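Local coordinates for membrane-bound lytic murein transglycosylase (Agrobacterium tumefaciens, PDB 2PNW), which probably cleaves the glycan strands of peptidoglycan as a lytic transglycosylase of the MltA family, leaving 1,6-anhydromuramoyl ends, at residues P44-A49 with V289-H294; A54-S59 with R364-R369; S83-I88 with Y359-R364. All coordinates share one frame; numbering follows the deposited sequence.

Contact 1: residues P44-A49 with V289-H294; sequences PYRTGA and VDRLIH. With SO4 (sulfate ion), chain B.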
loop_
_atom_site.group_PDB
_atom_site.type_symbol
_atom_site.label_atom_id
_atom_site.label_comp_id
_atom_site.label_asym_id
_atom_site.label_seq_id
_atom_site.Cartn_x
_atom_site.Cartn_y
_atom_site.Cartn_z
ATOM N N PRO A 44 -7.999 -15.671 8.484
ATOM C CA PRO A 44 -7.336 -14.695 9.325
ATOM C C PRO A 44 -6.067 -14.149 8.675
ATOM O O PRO A 44 -5.389 -14.870 7.910
ATOM C CB PRO A 44 -6.991 -15.490 10.609
ATOM C CG PRO A 44 -7.103 -16.959 10.209
ATOM C CD PRO A 44 -8.068 -17.024 9.100
ATOM N N TYR A 45 -5.770 -12.880 8.973
ATOM C CA TYR A 45 -4.493 -12.269 8.606
ATOM C C TYR A 45 -3.312 -13.112 9.076
ATOM O O TYR A 45 -3.385 -13.745 10.133
ATOM C CB TYR A 45 -4.347 -10.897 9.241
ATOM C CG TYR A 45 -5.391 -9.886 8.802
ATOM C CD1 TYR A 45 -5.903 -9.883 7.503
ATOM C CD2 TYR A 45 -5.807 -8.891 9.679
ATOM C CE1 TYR A 45 -6.874 -8.918 7.106
ATOM C CE2 TYR A 45 -6.738 -7.928 9.296
ATOM C CZ TYR A 45 -7.264 -7.940 8.035
ATOM O OH TYR A 45 -8.191 -6.953 7.720
ATOM N N ARG A 46 -2.243 -13.086 8.283
ATOM C CA ARG A 46 -0.953 -13.696 8.644
ATOM C C ARG A 46 -0.379 -13.011 9.880
ATOM O O ARG A 46 -0.402 -11.778 9.989
ATOM C CB ARG A 46 0.024 -13.562 7.471
ATOM C CG ARG A 46 -0.473 -14.313 6.237
ATOM C CD ARG A 46 0.434 -14.154 4.992
ATOM N NE ARG A 46 -0.101 -14.963 3.897
ATOM C CZ ARG A 46 -1.123 -14.598 3.122
ATOM N NH1 ARG A 46 -1.711 -13.408 3.288
ATOM N NH2 ARG A 46 -1.553 -15.426 2.168
ATOM N N THR A 47 0.122 -13.799 10.827
ATOM C CA THR A 47 0.743 -13.231 12.014
ATOM C C THR A 47 2.103 -12.710 11.589
ATOM O O THR A 47 2.899 -13.460 11.009
ATOM C CB THR A 47 0.931 -14.320 13.075
ATOM O OG1 THR A 47 -0.334 -14.930 13.369
ATOM C CG2 THR A 47 1.550 -13.768 14.348
ATOM N N GLY A 48 2.365 -11.431 11.856
ATOM C CA GLY A 48 3.656 -10.826 11.544
ATOM C C GLY A 48 4.742 -11.421 12.423
ATOM O O GLY A 48 4.449 -12.010 13.471
ATOM N N ALA A 49 5.990 -11.286 11.983
ATOM C CA ALA A 49 7.140 -11.750 12.762
ATOM C C ALA A 49 7.130 -11.155 14.168
ATOM O O ALA A 49 7.573 -11.803 15.116
ATOM C CB ALA A 49 8.421 -11.407 12.055
ATOM N N VAL A 289 2.471 -1.166 5.756
ATOM C CA VAL A 289 3.561 -1.604 6.641
ATOM C C VAL A 289 4.239 -2.816 6.020
ATOM O O VAL A 289 3.760 -3.363 5.022
ATOM C CB VAL A 289 3.004 -1.987 8.043
ATOM C CG1 VAL A 289 2.330 -0.772 8.695
ATOM C CG2 VAL A 289 2.007 -3.181 7.918
ATOM N N ASP A 290 5.345 -3.244 6.625
ATOM C CA ASP A 290 6.063 -4.438 6.189
ATOM C C ASP A 290 5.243 -5.679 6.511
ATOM O O ASP A 290 4.999 -5.964 7.684
ATOM C CB ASP A 290 7.431 -4.498 6.909
ATOM C CG ASP A 290 8.333 -5.614 6.396
ATOM O OD1 ASP A 290 7.827 -6.695 6.058
ATOM O OD2 ASP A 290 9.576 -5.398 6.353
ATOM N N ARG A 291 4.842 -6.421 5.482
ATOM C CA ARG A 291 3.950 -7.581 5.669
ATOM C C ARG A 291 4.628 -8.755 6.363
ATOM O O ARG A 291 3.955 -9.604 6.921
ATOM C CB ARG A 291 3.341 -8.050 4.338
ATOM C CG ARG A 291 4.348 -8.508 3.308
ATOM C CD ARG A 291 3.641 -9.124 2.085
ATOM N NE ARG A 291 3.178 -10.480 2.377
ATOM C CZ ARG A 291 3.911 -11.584 2.217
ATOM N NH1 ARG A 291 5.151 -11.517 1.749
ATOM N NH2 ARG A 291 3.388 -12.766 2.516
ATOM N N LEU A 292 5.958 -8.821 6.329
ATOM C CA LEU A 292 6.643 -9.908 7.029
ATOM C C LEU A 292 6.686 -9.660 8.535
ATOM O O LEU A 292 6.579 -10.590 9.319
ATOM C CB LEU A 292 8.068 -10.126 6.478
ATOM C CG LEU A 292 8.184 -10.577 5.014
ATOM C CD1 LEU A 292 9.670 -10.716 4.643
ATOM C CD2 LEU A 292 7.484 -11.901 4.780
ATOM N N ILE A 293 6.803 -8.399 8.919
ATOM C CA ILE A 293 7.040 -8.033 10.301
ATOM C C ILE A 293 5.732 -7.790 11.060
ATOM O O ILE A 293 5.594 -8.188 12.215
ATOM C CB ILE A 293 7.940 -6.782 10.377
ATOM C CG1 ILE A 293 9.344 -7.108 9.869
ATOM C CG2 ILE A 293 8.043 -6.254 11.835
ATOM C CD1 ILE A 293 10.192 -5.915 9.707
ATOM N N HIS A 294 4.785 -7.114 10.410
ATOM C CA HIS A 294 3.576 -6.669 11.117
ATOM C C HIS A 294 2.311 -7.414 10.748
ATOM O O HIS A 294 2.209 -7.982 9.652
ATOM C CB HIS A 294 3.402 -5.159 10.921
ATOM C CG HIS A 294 4.436 -4.360 11.641
ATOM N ND1 HIS A 294 4.618 -4.449 13.006
ATOM C CD2 HIS A 294 5.358 -3.476 11.190
ATOM C CE1 HIS A 294 5.595 -3.636 13.367
ATOM N NE2 HIS A 294 6.062 -3.035 12.283
HETATM S S SO4 B . -4.198 -13.016 0.641
HETATM O O1 SO4 B . -4.397 -12.589 -0.750
HETATM O O2 SO4 B . -5.470 -12.961 1.364
HETATM O O3 SO4 B . -3.692 -14.392 0.659
HETATM O O4 SO4 B . -3.238 -12.125 1.307
#

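Contact 2: residues A54-S59 with R364-R369; sequences AAELVS and RIAAER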
loop_
_atom_site.group_PDB
_atom_site.type_symbol
_atom_site.label_atom_id
_atom_site.label_comp_id
_atom_site.label_asym_id
_atom_site.label_seq_id
_atom_site.Cartn_x
_atom_site.Cartn_y
_atom_site.Cartn_z
ATOM N N ALA A 54 -4.027 -12.476 14.503
ATOM C CA ALA A 54 -5.355 -11.957 14.154
ATOM C C ALA A 54 -6.387 -12.201 15.260
ATOM O O ALA A 54 -7.243 -11.348 15.500
ATOM C CB ALA A 54 -5.842 -12.564 12.853
ATOM N N ALA A 55 -6.334 -13.363 15.918
ATOM C CA ALA A 55 -7.218 -13.606 17.069
ATOM C C ALA A 55 -7.017 -12.604 18.208
ATOM O O ALA A 55 -7.987 -12.193 18.847
ATOM C CB ALA A 55 -7.062 -15.033 17.599
ATOM N N GLU A 56 -5.776 -12.220 18.476
ATOM C CA GLU A 56 -5.486 -11.202 19.511
ATOM C C GLU A 56 -6.059 -9.840 19.099
ATOM O O GLU A 56 -6.667 -9.135 19.902
ATOM C CB GLU A 56 -3.981 -11.116 19.791
ATOM C CG GLU A 56 -3.499 -12.310 20.654
ATOM C CD GLU A 56 -1.988 -12.442 20.791
ATOM O OE1 GLU A 56 -1.208 -12.071 19.877
ATOM O OE2 GLU A 56 -1.572 -12.933 21.858
ATOM N N LEU A 57 -5.877 -9.491 17.834
ATOM C CA LEU A 57 -6.483 -8.267 17.284
ATOM C C LEU A 57 -8.006 -8.274 17.433
ATOM O O LEU A 57 -8.602 -7.263 17.796
ATOM C CB LEU A 57 -6.114 -8.099 15.813
ATOM C CG LEU A 57 -6.841 -6.980 15.016
ATOM C CD1 LEU A 57 -6.489 -5.582 15.522
ATOM C CD2 LEU A 57 -6.586 -7.104 13.518
ATOM N N VAL A 58 -8.633 -9.407 17.139
ATOM C CA VAL A 58 -10.096 -9.537 17.257
ATOM C C VAL A 58 -10.573 -9.177 18.667
ATOM O O VAL A 58 -11.609 -8.557 18.831
ATOM C CB VAL A 58 -10.578 -10.944 16.812
ATOM C CG1 VAL A 58 -12.004 -11.246 17.322
ATOM C CG2 VAL A 58 -10.540 -11.030 15.283
ATOM N N SER A 59 -9.786 -9.495 19.688
ATOM C CA SER A 59 -10.213 -9.151 21.036
ATOM C C SER A 59 -10.377 -7.638 21.193
ATOM O O SER A 59 -11.369 -7.201 21.785
ATOM C CB SER A 59 -9.305 -9.764 22.123
ATOM O OG SER A 59 -8.033 -9.144 22.113
ATOM N N ARG A 364 -4.435 -5.448 25.009
ATOM C CA ARG A 364 -3.793 -5.575 26.318
ATOM C C ARG A 364 -3.480 -7.007 26.768
ATOM O O ARG A 364 -2.478 -7.210 27.448
ATOM C CB ARG A 364 -4.395 -4.630 27.390
ATOM C CG ARG A 364 -5.608 -5.091 28.132
ATOM C CD ARG A 364 -6.183 -3.951 29.023
ATOM N NE ARG A 364 -5.203 -3.402 29.961
ATOM C CZ ARG A 364 -4.546 -2.247 29.806
ATOM N NH1 ARG A 364 -3.672 -1.858 30.728
ATOM N NH2 ARG A 364 -4.747 -1.477 28.733
ATOM N N ILE A 365 -4.247 -7.999 26.310
ATOM C CA ILE A 365 -3.886 -9.416 26.572
ATOM C C ILE A 365 -2.597 -9.849 25.872
ATOM O O ILE A 365 -1.791 -10.589 26.455
ATOM C CB ILE A 365 -5.014 -10.455 26.243
ATOM C CG1 ILE A 365 -5.249 -10.572 24.723
ATOM C CG2 ILE A 365 -6.303 -10.138 27.034
ATOM C CD1 ILE A 365 -5.761 -11.951 24.225
ATOM N N ALA A 366 -2.402 -9.386 24.637
ATOM C CA ALA A 366 -1.188 -9.685 23.875
ATOM C C ALA A 366 0.023 -8.963 24.434
ATOM O O ALA A 366 1.148 -9.450 24.327
ATOM C CB ALA A 366 -1.363 -9.316 22.415
ATOM N N ALA A 367 -0.209 -7.785 25.002
ATOM C CA ALA A 367 0.872 -6.901 25.407
ATOM C C ALA A 367 1.772 -7.498 26.499
ATOM O O ALA A 367 2.975 -7.218 26.543
ATOM C CB ALA A 367 0.302 -5.552 25.852
ATOM N N GLU A 368 1.201 -8.327 27.368
ATOM C CA GLU A 368 1.951 -8.835 28.525
ATOM C C GLU A 368 3.274 -9.504 28.186
ATOM O O GLU A 368 4.296 -9.202 28.800
ATOM C CB GLU A 368 1.085 -9.744 29.403
ATOM C CG GLU A 368 0.335 -8.983 30.498
ATOM C CD GLU A 368 1.248 -8.416 31.594
ATOM O OE1 GLU A 368 2.411 -8.878 31.738
ATOM O OE2 GLU A 368 0.788 -7.504 32.326
ATOM N N ARG A 369 3.276 -10.386 27.191
ATOM C CA ARG A 369 4.523 -11.046 26.800
ATOM C C ARG A 369 5.597 -10.113 26.228
ATOM O O ARG A 369 6.762 -10.499 26.148
ATOM C CB ARG A 369 4.254 -12.206 25.833
ATOM C CG ARG A 369 3.841 -11.803 24.413
ATOM C CD ARG A 369 3.626 -13.077 23.596
ATOM N NE ARG A 369 3.130 -12.846 22.235
ATOM C CZ ARG A 369 1.849 -12.675 21.927
ATOM N NH1 ARG A 369 1.490 -12.482 20.660
ATOM N NH2 ARG A 369 0.931 -12.685 22.883
HETATM O O HOH W 1 -6.839 -7.727 24.560
#

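Contact 3: residues S83-I88 with Y359-R364; sequences SVPFRI and YILLPR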
loop_
_atom_site.group_PDB
_atom_site.type_symbol
_atom_site.label_atom_id
_atom_site.label_comp_id
_atom_site.label_asym_id
_atom_site.label_seq_id
_atom_site.Cartn_x
_atom_site.Cartn_y
_atom_site.Cartn_z
ATOM N N SER A 83 -5.594 -0.881 25.074
ATOM C CA SER A 83 -4.336 -1.195 24.408
ATOM C C SER A 83 -3.137 -0.624 25.168
ATOM O O SER A 83 -3.288 0.261 26.027
ATOM C CB SER A 83 -4.356 -0.688 22.966
ATOM O OG SER A 83 -4.323 0.738 22.915
ATOM N N VAL A 84 -1.952 -1.132 24.845
ATOM C CA VAL A 84 -0.706 -0.672 25.459
ATOM C C VAL A 84 0.270 -0.270 24.359
ATOM O O VAL A 84 0.533 -1.074 23.466
ATOM C CB VAL A 84 -0.071 -1.789 26.304
ATOM C CG1 VAL A 84 1.257 -1.308 26.931
ATOM C CG2 VAL A 84 -1.044 -2.284 27.374
ATOM N N PRO A 85 0.823 0.967 24.423
ATOM C CA PRO A 85 1.716 1.464 23.377
ATOM C C PRO A 85 3.181 1.072 23.595
ATOM O O PRO A 85 3.679 1.058 24.746
ATOM C CB PRO A 85 1.570 2.986 23.477
ATOM C CG PRO A 85 1.123 3.258 24.902
ATOM C CD PRO A 85 0.658 1.951 25.516
ATOM N N PHE A 86 3.861 0.790 22.488
ATOM C CA PHE A 86 5.273 0.402 22.485
ATOM C C PHE A 86 5.988 1.166 21.375
ATOM O O PHE A 86 5.514 1.191 20.235
ATOM C CB PHE A 86 5.412 -1.090 22.184
ATOM C CG PHE A 86 4.904 -1.987 23.267
ATOM C CD1 PHE A 86 5.792 -2.606 24.136
ATOM C CD2 PHE A 86 3.547 -2.231 23.414
ATOM C CE1 PHE A 86 5.334 -3.452 25.138
ATOM C CE2 PHE A 86 3.076 -3.069 24.423
ATOM C CZ PHE A 86 3.982 -3.685 25.284
ATOM N N ARG A 87 7.113 1.792 21.706
ATOM C CA ARG A 87 7.965 2.427 20.704
ATOM C C ARG A 87 8.678 1.338 19.920
ATOM O O ARG A 87 9.245 0.414 20.506
ATOM C CB ARG A 87 9.003 3.339 21.374
ATOM C CG ARG A 87 9.831 4.181 20.404
ATOM C CD ARG A 87 10.896 5.026 21.150
ATOM N NE ARG A 87 10.282 6.203 21.776
ATOM C CZ ARG A 87 10.128 6.358 23.086
ATOM N NH1 ARG A 87 10.575 5.424 23.925
ATOM N NH2 ARG A 87 9.537 7.453 23.562
ATOM N N ILE A 88 8.631 1.428 18.598
ATOM C CA ILE A 88 9.397 0.513 17.754
ATOM C C ILE A 88 10.757 1.158 17.459
ATOM O O ILE A 88 10.819 2.277 16.952
ATOM C CB ILE A 88 8.665 0.182 16.439
ATOM C CG1 ILE A 88 7.305 -0.476 16.733
ATOM C CG2 ILE A 88 9.537 -0.724 15.538
ATOM C CD1 ILE A 88 6.388 -0.587 15.509
ATOM N N TYR A 359 4.939 4.026 17.012
ATOM C CA TYR A 359 4.514 3.373 18.257
ATOM C C TYR A 359 3.366 2.448 17.888
ATOM O O TYR A 359 2.411 2.890 17.259
ATOM C CB TYR A 359 4.023 4.381 19.315
ATOM C CG TYR A 359 4.962 5.525 19.650
ATOM C CD1 TYR A 359 5.777 5.473 20.787
ATOM C CD2 TYR A 359 5.030 6.659 18.839
ATOM C CE1 TYR A 359 6.638 6.517 21.104
ATOM C CE2 TYR A 359 5.905 7.721 19.138
ATOM C CZ TYR A 359 6.700 7.640 20.281
ATOM O OH TYR A 359 7.543 8.700 20.607
ATOM N N ILE A 360 3.442 1.182 18.275
ATOM C CA ILE A 360 2.355 0.238 17.987
ATOM C C ILE A 360 1.485 0.092 19.241
ATOM O O ILE A 360 1.999 0.107 20.382
ATOM C CB ILE A 360 2.899 -1.141 17.446
ATOM C CG1 ILE A 360 1.754 -2.041 16.958
ATOM C CG2 ILE A 360 3.749 -1.871 18.504
ATOM C CD1 ILE A 360 2.253 -3.355 16.292
ATOM N N LEU A 361 0.171 -0.018 19.055
ATOM C CA LEU A 361 -0.718 -0.208 20.193
ATOM C C LEU A 361 -1.116 -1.673 20.215
ATOM O O LEU A 361 -1.782 -2.154 19.286
ATOM C CB LEU A 361 -1.953 0.688 20.112
ATOM C CG LEU A 361 -1.818 2.218 20.007
ATOM C CD1 LEU A 361 -3.178 2.866 20.279
ATOM C CD2 LEU A 361 -0.792 2.776 20.960
ATOM N N LEU A 362 -0.691 -2.394 21.250
ATOM C CA LEU A 362 -1.029 -3.827 21.343
ATOM C C LEU A 362 -2.257 -4.041 22.191
ATOM O O LEU A 362 -2.381 -3.432 23.252
ATOM C CB LEU A 362 0.135 -4.645 21.917
ATOM C CG LEU A 362 1.505 -4.489 21.258
ATOM C CD1 LEU A 362 2.475 -5.504 21.822
ATOM C CD2 LEU A 362 1.379 -4.670 19.740
ATOM N N PRO A 363 -3.160 -4.940 21.749
ATOM C CA PRO A 363 -4.286 -5.358 22.569
ATOM C C PRO A 363 -3.738 -5.795 23.928
ATOM O O PRO A 363 -2.673 -6.446 23.996
ATOM C CB PRO A 363 -4.825 -6.581 21.820
ATOM C CG PRO A 363 -4.420 -6.381 20.388
ATOM C CD PRO A 363 -3.130 -5.635 20.438
ATOM N N ARG A 364 -4.435 -5.448 25.009
ATOM C CA ARG A 364 -3.793 -5.575 26.318
ATOM C C ARG A 364 -3.480 -7.007 26.768
ATOM O O ARG A 364 -2.478 -7.210 27.448
ATOM C CB ARG A 364 -4.395 -4.630 27.390
ATOM C CG ARG A 364 -5.608 -5.091 28.132
ATOM C CD ARG A 364 -6.183 -3.951 29.023
ATOM N NE ARG A 364 -5.203 -3.402 29.961
ATOM C CZ ARG A 364 -4.546 -2.247 29.806
ATOM N NH1 ARG A 364 -3.672 -1.858 30.728
ATOM N NH2 ARG A 364 -4.747 -1.477 28.733
#

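Contact 1: residues P44-A49 with V289-H294
Gly48 and Ala49 lie against the carbonyls of Leu292, Ile293 and His294, and here two loops meet almost backbone to backbone. Ala49 N donates to Leu292 O over 2.8 Å, nearly straight (162°) and on a lone pair in the carbonyl plane. Beside it Gly48, with no side chain to hold the loops apart, brings its CA to 3.3 Å from Ile293 O in a CA-H...O contact. The turn that presents these carbonyls is an Asx turn: Asp290 OD1 accepts from Leu292 N at 2.8 Å, while His294 NE2 is tied to Pro332 O. The loop following strand 286-288 of the 3D domain is thereby fastened to the segment between helices 28-39 and 54-66.

The exposed side is looser. Arg46 and Arg291 meet through CD of Arg46 and NH2 of Arg291 at 4.1 Å, their guanidinium planes 70° apart. Extended from CG to NE, Arg46 reaches past Arg291 to a sulfate, probably from the crystallisation liquor, with NH1 on O4 and NH2 on O3, both at 2.8 Å. Lys43 and Lys278 bind the same ion, so this basic patch probably suits an anion, whose charge would ease the closeness of the two arginines.

Contact 2: residues A54-S59 with R364-R369
Edge to edge, the carboxylate of Glu56 and the guanidinium of Arg369 form a nearly coplanar pair, their planes only 18° apart, while the CB methyl of Ala366 lies above the carboxylate carbon, 3.6 Å from Glu56 CD. This is a bidentate, end-on salt bridge, and it joins the start of helix 54-66 to the short, weakly bonded helix 364-367 and the turn after it, near the C-terminal end of the chain. Arg369 NH1 reaches Glu56 OE1 at 2.8 Å in an almost perfectly straight bond (176°), within the guanidinium plane and on the syn lone pair. The second bond, from Arg369 NH2 to Glu56 OE2, is 2.7 Å long; it also arrives on the syn side but a little out of the carboxylate plane. With one nitrogen for each oxygen, the paired bonds hold the two flat groups nearly coplanar and resist their turning against each other.

The two side chains come from opposite directions. Glu56 places CG opposite its own carbonyl carbon (chi1 -76°) and continues extended, which carries the carboxylate away from its helix and beneath Ala366. Arg369 runs straight from CG to NE to meet it, and NH1 has a further, weak bond to Gly51 O. Thr53 OG1 accepts from the backbone N-H of Glu56 at the helix start.

Away from the ion pair the packing is thinner and partly water-mediated. CD1 of Ile365 lies 4.2 Å from CG of Glu56, and CG1 of Ile365 is 4.1 Å from OG of Ser59. That hydroxyl donates to Glu56 O, one turn back in its own helix, at 2.6 Å. It also accepts from a water that in turn accepts from the backbone N-H of Ile365, each bond being 3.1 Å long.

Contact 3: residues S83-I88 with Y359-R364
Val84 with Leu362 and Phe86 with Ile360 are the hydrogen-bonded pairs of two antiparallel strands, whose directions differ by 149°. Four N-H...O bonds join them: Val84 N to Leu362 O measures 2.8 Å, and its reciprocal, Leu362 N to Val84 O, meets the carbonyl from above its plane. Between these pairs, in the non-hydrogen-bonded position, Pro85 CA comes within 3.3 Å of Ile360 O.

On the face bearing Phe86, CE2 of Phe86 meets CD1 of Leu362 at 3.6 Å, the side chains crossing at about a right angle. Ile88 reaches back over the neighbouring strand, laying CD1 4.0 Å from CB of Ile360. Strand 353-363 belongs largely to the 3D domain, a family grouped with the double-psi beta-barrels; its other edge pairs with strand 299-304. On the opposite face Pro85 CB and Leu361 CD2 are packed tightly, at 3.5 Å. Arg87 and Tyr359 run side by side in the same direction: NE of Arg87 approaches CE1 of Tyr359 at 3.7 Å, and NH2 lies near the plane of the ring at its edge. At the Ser83 end, Arg364 bends at chi3 (-56°) and sets one face of its guanidinium against CG2 of Val84, 4.0 Å from NH2.

How the contacts relate
Strand 353-363 runs directly into helix 364-367, so contacts 2 and 3 share Arg364 and their centres lie only about 10 Å apart. Between them Ala367 packs its CB on Val84, 3.8 Å from Val84 CB, and Pro363 CG touches Glu56 O at 3.6 Å. Contact 1, about 14 Å from contact 2 and 15 Å from contact 3 between centres, touches both: Pro44 and Tyr45 pack on Ala54, and His294 CE1 meets Ile88 CD1 at 3.8 Å. All three join N-terminal segments to the C-terminal part of the chain. The sulfate belongs to contact 1 alone.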